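Actinorhodin polyketide putative beta-ketoacyl synthase 2 (PDB 1TQY) is the chain length factor of the actinorhodin polyketide synthase, a ketosynthase homologue that probably takes part in building the polyketide chain. Local coordinates at residues G193-S197 against L341-G345; V109-A113 against S163-A167; W30-L34 against E359-P364. One frame throughout, in Å; residues are numbered along the deposited sequence.

Contact 1 of 3, residues G193-S197 against L341-G345; sequences GGVDS and LYSGG
Asp196 reaches from the end of strand 189-196 into the turn at Tyr342 and Ser343, in the buried interior of this thiolase-fold member of the ketosynthase family. The loop 341-345 runs straight into helix 345-359, and two backbone bonds shape its turn: Gly344 N to Leu341 O (2.7 Å) and Gly345 N to Tyr342 O.

The aspartate can be followed outward. Its CB lies against the loop backbone, 3.6 Å from Leu341 O. Asp196 CG lies 3.8 Å from Tyr342 CB; the two side chains cross at about a right angle, with the carboxylate and ring planes 78° apart. At the tip the two oxygens part company. OD1 accepts the Ser343 amide, with Ser343 N 2.9 Å from Asp196 OD1 and an N-H...O angle of 142°, and also the Ser343 hydroxyl, where Ser343 OG to Asp196 OD1 is a very short 2.5 Å. OD1 is modelled too close to Ser343 CB, which leaves the details of both bonds doubtful. Ser343 holds OG between its backbone N and carbonyl carbon (chi1 81°), which turns the hydroxyl to the strand. Outside the two segments, Ala113 N also bonds to OD1 and Cys114 N to OD2, so the buried carboxylate is gripped chiefly by backbone amides, which would tend to favour its charged form.

The Tyr342 ring leads away from the strand, although its CB meets Asp196, and its OH bonds to Gln207 and Tyr233. Earlier along the strand, Gly194 has no side chain to collide with Ser343 O, and two CA-H...O contacts pass between strand and loop: Gly194 CA to Ser343 O at 3.5 Å and Gly344 CA to Gly194 O at 3.4 Å.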
loop_
_atom_site.group_PDB
_atom_site.type_symbol
_atom_site.label_atom_id
_atom_site.label_comp_id
_atom_site.label_asym_id
_atom_site.label_seq_id
_atom_site.Cartn_x
_atom_site.Cartn_y
_atom_site.Cartn_z
ATOM N N GLY B 193 5.237 10.053 -4.570
ATOM C CA GLY B 193 4.070 10.876 -4.754
ATOM C C GLY B 193 2.839 10.018 -4.845
ATOM O O GLY B 193 2.793 8.890 -4.351
ATOM N N GLY B 194 1.834 10.572 -5.503
ATOM C CA GLY B 194 0.584 9.871 -5.670
ATOM C C GLY B 194 -0.313 10.658 -6.595
ATOM O O GLY B 194 -0.155 11.870 -6.785
ATOM N N VAL B 195 -1.252 9.928 -7.172
ATOM C CA VAL B 195 -2.228 10.462 -8.096
ATOM C C VAL B 195 -3.440 9.558 -7.987
ATOM O O VAL B 195 -3.299 8.342 -7.923
ATOM C CB VAL B 195 -1.713 10.408 -9.558
ATOM C CG1 VAL B 195 -2.843 10.734 -10.520
ATOM C CG2 VAL B 195 -0.571 11.401 -9.757
ATOM N N ASP B 196 -4.629 10.144 -7.926
ATOM C CA ASP B 196 -5.852 9.349 -7.876
ATOM C C ASP B 196 -6.814 9.948 -8.876
ATOM O O ASP B 196 -6.647 11.091 -9.295
ATOM C CB ASP B 196 -6.520 9.372 -6.486
ATOM C CG ASP B 196 -6.137 8.182 -5.620
ATOM O OD1 ASP B 196 -5.313 8.364 -4.688
ATOM O OD2 ASP B 196 -6.661 7.062 -5.854
ATOM N N SER B 197 -7.814 9.160 -9.244
ATOM C CA SER B 197 -8.872 9.563 -10.166
ATOM C C SER B 197 -9.968 8.515 -10.046
ATOM O O SER B 197 -9.712 7.325 -10.191
ATOM C CB SER B 197 -8.380 9.606 -11.610
ATOM O OG SER B 197 -9.441 10.008 -12.459
ATOM N N LEU B 341 -7.545 15.372 -3.705
ATOM C CA LEU B 341 -7.025 14.404 -4.657
ATOM C C LEU B 341 -6.579 13.094 -4.015
ATOM O O LEU B 341 -5.829 12.319 -4.608
ATOM C CB LEU B 341 -5.871 15.032 -5.451
ATOM C CG LEU B 341 -6.093 16.472 -5.949
ATOM C CD1 LEU B 341 -4.839 16.898 -6.689
ATOM C CD2 LEU B 341 -7.331 16.577 -6.882
ATOM N N TYR B 342 -7.034 12.852 -2.791
ATOM C CA TYR B 342 -6.724 11.610 -2.099
ATOM C C TYR B 342 -5.224 11.349 -1.992
ATOM O O TYR B 342 -4.517 12.089 -1.308
ATOM C CB TYR B 342 -7.437 10.452 -2.815
ATOM C CG TYR B 342 -8.947 10.623 -2.859
ATOM C CD1 TYR B 342 -9.715 10.512 -1.700
ATOM C CD2 TYR B 342 -9.603 10.957 -4.048
ATOM C CE1 TYR B 342 -11.094 10.733 -1.716
ATOM C CE2 TYR B 342 -10.985 11.181 -4.074
ATOM C CZ TYR B 342 -11.720 11.069 -2.902
ATOM O OH TYR B 342 -13.079 11.323 -2.920
ATOM N N SER B 343 -4.729 10.314 -2.666
ATOM C CA SER B 343 -3.313 10.025 -2.583
ATOM C C SER B 343 -2.512 11.126 -3.266
ATOM O O SER B 343 -1.298 11.217 -3.094
ATOM C CB SER B 343 -2.990 8.649 -3.191
ATOM O OG SER B 343 -2.887 8.707 -4.607
ATOM N N GLY B 344 -3.195 11.982 -4.023
ATOM C CA GLY B 344 -2.506 13.077 -4.691
ATOM C C GLY B 344 -2.456 14.352 -3.857
ATOM O O GLY B 344 -1.601 15.209 -4.064
ATOM N N GLY B 345 -3.353 14.457 -2.878
ATOM C CA GLY B 345 -3.430 15.655 -2.050
ATOM C C GLY B 345 -2.222 16.040 -1.219
ATOM O O GLY B 345 -1.821 17.205 -1.209
#

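Contact 2 of 3, residues V109-A113 against S163-A167; sequences VTANA and SALVA
Peptide groups are the flat units that meet here, edge to edge in two parallel strands: the one linking Val109 and Thr110 pairs with that of Ser163-Ala164, Thr110-Ala111 with Ala164-Leu165, and Ala111-Asn112 with Leu165-Val166. The bonds are Thr110 N to Ser163 O (3.1 Å), Leu165 N to Thr110 O (3.0 Å) and Asn112 N to Leu165 O (2.9 Å). On one face of the sheet stand Val109, Ala111, Ser163 and Leu165, packed on His178 and Ala175 of helix 171-185. On the other are Thr110 and Ala164, beside Thr149 of helix 147-156, whose hydroxyl bonds to Thr110 OG1.

Past the last paired residues the strands part. Val166 holds CG1 anti to its backbone N (chi1 -179°) and CG2 beside it, and both methyls flank Asn112 O: Val166 CG2 is 3.1 Å from Asn112 O and Val166 CG1 3.4 Å. That buried carbonyl oxygen has no hydrogen-bonding partner in the model.

Leu165 and Val166 also pair antiparallel with a strand of the other protein chain, so the sheet runs on across the interface, an arrangement characteristic of thiolase-fold dimers.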
loop_
_atom_site.group_PDB
_atom_site.type_symbol
_atom_site.label_atom_id
_atom_site.label_comp_id
_atom_site.label_asym_id
_atom_site.label_seq_id
_atom_site.Cartn_x
_atom_site.Cartn_y
_atom_site.Cartn_z
ATOM N N VAL B 109 8.331 5.105 -4.501
ATOM C CA VAL B 109 7.358 4.961 -3.420
ATOM C C VAL B 109 6.145 5.848 -3.681
ATOM O O VAL B 109 6.247 7.073 -3.659
ATOM C CB VAL B 109 7.959 5.361 -2.064
ATOM C CG1 VAL B 109 6.949 5.055 -0.960
ATOM C CG2 VAL B 109 9.257 4.612 -1.830
ATOM N N THR B 110 4.999 5.219 -3.931
ATOM C CA THR B 110 3.770 5.959 -4.196
ATOM C C THR B 110 2.648 5.563 -3.276
ATOM O O THR B 110 2.704 4.520 -2.632
ATOM C CB THR B 110 3.225 5.690 -5.613
ATOM O OG1 THR B 110 2.919 4.292 -5.735
ATOM C CG2 THR B 110 4.227 6.118 -6.678
ATOM N N ALA B 111 1.626 6.406 -3.210
ATOM C CA ALA B 111 0.446 6.075 -2.423
ATOM C C ALA B 111 -0.669 5.955 -3.469
ATOM O O ALA B 111 -0.623 6.620 -4.502
ATOM C CB ALA B 111 0.131 7.186 -1.427
ATOM N N ASN B 112 -1.648 5.095 -3.225
ATOM C CA ASN B 112 -2.755 4.927 -4.163
ATOM C C ASN B 112 -4.012 4.657 -3.342
ATOM O O ASN B 112 -4.026 3.768 -2.498
ATOM C CB ASN B 112 -2.488 3.747 -5.103
ATOM C CG ASN B 112 -3.212 3.882 -6.421
ATOM O OD1 ASN B 112 -4.367 4.324 -6.465
ATOM N ND2 ASN B 112 -2.545 3.494 -7.510
ATOM N N ALA B 113 -5.069 5.417 -3.574
ATOM C CA ALA B 113 -6.285 5.223 -2.796
ATOM C C ALA B 113 -7.385 4.405 -3.480
ATOM O O ALA B 113 -7.973 3.510 -2.869
ATOM C CB ALA B 113 -6.835 6.581 -2.382
ATOM N N SER B 163 7.827 0.765 -3.101
ATOM C CA SER B 163 6.594 0.356 -2.422
ATOM C C SER B 163 5.376 1.159 -2.849
ATOM O O SER B 163 5.475 2.130 -3.599
ATOM C CB SER B 163 6.767 0.468 -0.900
ATOM O OG SER B 163 5.814 -0.340 -0.218
ATOM N N ALA B 164 4.221 0.708 -2.378
ATOM C CA ALA B 164 2.938 1.358 -2.638
ATOM C C ALA B 164 2.181 1.234 -1.325
ATOM O O ALA B 164 2.127 0.158 -0.727
ATOM C CB ALA B 164 2.180 0.652 -3.761
ATOM N N LEU B 165 1.600 2.344 -0.894
ATOM C CA LEU B 165 0.882 2.413 0.363
ATOM C C LEU B 165 -0.539 2.878 0.113
ATOM O O LEU B 165 -0.809 3.532 -0.888
ATOM C CB LEU B 165 1.575 3.425 1.285
ATOM C CG LEU B 165 3.063 3.228 1.565
ATOM C CD1 LEU B 165 3.577 4.325 2.495
ATOM C CD2 LEU B 165 3.278 1.868 2.194
ATOM N N VAL B 166 -1.447 2.511 1.012
ATOM C CA VAL B 166 -2.834 2.942 0.919
ATOM C C VAL B 166 -3.268 3.419 2.309
ATOM O O VAL B 166 -3.204 2.663 3.278
ATOM C CB VAL B 166 -3.793 1.799 0.466
ATOM C CG1 VAL B 166 -5.221 2.345 0.379
ATOM C CG2 VAL B 166 -3.373 1.243 -0.900
ATOM N N ALA B 167 -3.698 4.677 2.391
ATOM C CA ALA B 167 -4.152 5.299 3.641
ATOM C C ALA B 167 -4.993 6.522 3.273
ATOM O O ALA B 167 -4.810 7.618 3.812
ATOM C CB ALA B 167 -2.947 5.726 4.488
#

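Contact 3 of 3, residues W30-L34 against E359-P364; sequences WSAVL and EGVIAP
Apolar packing without a single hydrogen bond joins Trp30, Val33 and Leu34, at the last turn of helix 26-34, to Val361, Ala363 and Pro364 in the segment that leaves helix 345-359. The contact lies toward the periphery of this ketosynthase-type thiolase fold and is only partly buried. Gly360, the first residue past helix 345-359 to leave helical geometry, has positive phi (68°) and turns the chain toward helix 26-34.

Trp30 extends to this segment with CG anti to its backbone N (chi1 -177°). Its six-membered ring meets Val361 CG2 through Trp30 CZ2 at 4.1 Å, and Ala363 CB through CZ3. At the pyrrole end, the aliphatic part of Glu359 runs antiparallel to the indole, with Glu359 CG 3.9 Å from Trp30 NE1. Leu34, from the same helix as the tryptophan, lays CD1 on one face of the indole, 3.1 Å above its plane and offset toward the rim. Its other methyl, Leu34 CD2, crosses to Val361 CG2 at 4.1 Å and to Pro364 CD.

Met355 and Ser356 of helix 345-359 add to the surroundings of Trp30, while Ala363 O is bonded to Thr332 OG1. Closest across the contact are Val33 CG1 with Ala363 CB and Val33 O with Pro364 CG, both at 3.6 Å.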
loop_
_atom_site.group_PDB
_atom_site.type_symbol
_atom_site.label_atom_id
_atom_site.label_comp_id
_atom_site.label_asym_id
_atom_site.label_seq_id
_atom_site.Cartn_x
_atom_site.Cartn_y
_atom_site.Cartn_z
ATOM N N TRP B 30 0.850 26.644 -10.321
ATOM C CA TRP B 30 1.281 27.717 -9.427
ATOM C C TRP B 30 0.642 29.051 -9.805
ATOM O O TRP B 30 0.339 29.882 -8.944
ATOM C CB TRP B 30 2.793 27.859 -9.480
ATOM C CG TRP B 30 3.323 28.882 -8.544
ATOM C CD1 TRP B 30 4.052 29.986 -8.871
ATOM C CD2 TRP B 30 3.243 28.864 -7.114
ATOM N NE1 TRP B 30 4.442 30.654 -7.734
ATOM C CE2 TRP B 30 3.958 29.985 -6.640
ATOM C CE3 TRP B 30 2.637 28.006 -6.187
ATOM C CZ2 TRP B 30 4.091 30.274 -5.279
ATOM C CZ3 TRP B 30 2.767 28.292 -4.833
ATOM C CH2 TRP B 30 3.491 29.417 -4.393
ATOM N N SER B 31 0.442 29.257 -11.099
ATOM C CA SER B 31 -0.169 30.484 -11.556
ATOM C C SER B 31 -1.623 30.571 -11.113
ATOM O O SER B 31 -2.077 31.622 -10.664
ATOM C CB SER B 31 -0.096 30.583 -13.075
ATOM O OG SER B 31 -0.960 31.614 -13.528
ATOM N N ALA B 32 -2.350 29.465 -11.232
ATOM C CA ALA B 32 -3.761 29.428 -10.847
ATOM C C ALA B 32 -3.941 29.574 -9.333
ATOM O O ALA B 32 -4.868 30.238 -8.865
ATOM C CB ALA B 32 -4.397 28.128 -11.326
ATOM N N VAL B 33 -3.041 28.954 -8.577
ATOM C CA VAL B 33 -3.084 29.006 -7.123
ATOM C C VAL B 33 -2.911 30.413 -6.570
ATOM O O VAL B 33 -3.672 30.846 -5.710
ATOM C CB VAL B 33 -1.998 28.123 -6.519
ATOM C CG1 VAL B 33 -1.942 28.329 -5.015
ATOM C CG2 VAL B 33 -2.277 26.681 -6.853
ATOM N N LEU B 34 -1.900 31.120 -7.057
ATOM C CA LEU B 34 -1.643 32.469 -6.586
ATOM C C LEU B 34 -2.744 33.423 -7.012
ATOM O O LEU B 34 -2.985 34.437 -6.360
ATOM C CB LEU B 34 -0.291 32.967 -7.100
ATOM C CG LEU B 34 0.963 32.301 -6.519
ATOM C CD1 LEU B 34 2.204 32.966 -7.086
ATOM C CD2 LEU B 34 0.961 32.415 -4.997
ATOM N N GLU B 359 9.344 30.987 -3.457
ATOM C CA GLU B 359 8.859 32.283 -3.939
ATOM C C GLU B 359 8.661 33.337 -2.855
ATOM O O GLU B 359 8.297 34.472 -3.160
ATOM C CB GLU B 359 7.537 32.104 -4.686
ATOM C CG GLU B 359 7.657 32.247 -6.191
ATOM C CD GLU B 359 8.593 31.220 -6.790
ATOM O OE1 GLU B 359 8.324 30.007 -6.633
ATOM O OE2 GLU B 359 9.595 31.622 -7.415
ATOM N N GLY B 360 8.875 32.969 -1.596
ATOM C CA GLY B 360 8.703 33.935 -0.524
ATOM C C GLY B 360 7.276 34.411 -0.269
ATOM O O GLY B 360 7.077 35.430 0.395
ATOM N N VAL B 361 6.282 33.689 -0.786
ATOM C CA VAL B 361 4.882 34.053 -0.582
ATOM C C VAL B 361 4.033 32.842 -0.209
ATOM O O VAL B 361 4.284 31.729 -0.676
ATOM C CB VAL B 361 4.263 34.694 -1.846
ATOM C CG1 VAL B 361 4.986 35.992 -2.180
ATOM C CG2 VAL B 361 4.340 33.718 -3.016
ATOM N N ILE B 362 3.029 33.058 0.637
ATOM C CA ILE B 362 2.138 31.973 1.047
ATOM C C ILE B 362 0.947 31.857 0.101
ATOM O O ILE B 362 0.150 32.789 -0.022
ATOM C CB ILE B 362 1.599 32.185 2.489
ATOM C CG1 ILE B 362 2.774 32.241 3.478
ATOM C CG2 ILE B 362 0.639 31.047 2.860
ATOM C CD1 ILE B 362 2.381 32.552 4.918
ATOM N N ALA B 363 0.833 30.709 -0.564
ATOM C CA ALA B 363 -0.272 30.442 -1.489
ATOM C C ALA B 363 -1.559 30.675 -0.698
ATOM O O ALA B 363 -1.709 30.165 0.402
ATOM C CB ALA B 363 -0.198 29.003 -1.968
ATOM N N PRO B 364 -2.503 31.445 -1.251
ATOM C CA PRO B 364 -3.764 31.738 -0.563
ATOM C C PRO B 364 -4.841 30.659 -0.628
ATOM O O PRO B 364 -4.703 29.662 -1.339
ATOM C CB PRO B 364 -4.220 33.019 -1.244
ATOM C CG PRO B 364 -3.836 32.758 -2.676
ATOM C CD PRO B 364 -2.425 32.172 -2.530
#

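Overall arrangement
Contacts 1 and 2 form one buried centre: strands 189-196 and 106-111 are neighbours in the same sheet, and the two contacts touch, with Gly193 O 3.0 Å from Ala111 N in a probable hydrogen bond. Their chemistry still differs, repeated main-chain pairing in contact 2 and a carboxylate held by a loop in contact 1. Contact 3 stands apart, its centre about 20 Å from that of contact 1 and about 27 Å from that of contact 2, which lies on the opposite side of the chain's centre. Partly buried, it is held by apolar packing, with no hydrogen bond between its segments. The loop of contact 1 leads into helix 345-359, and the segment of contact 3 leaves its end.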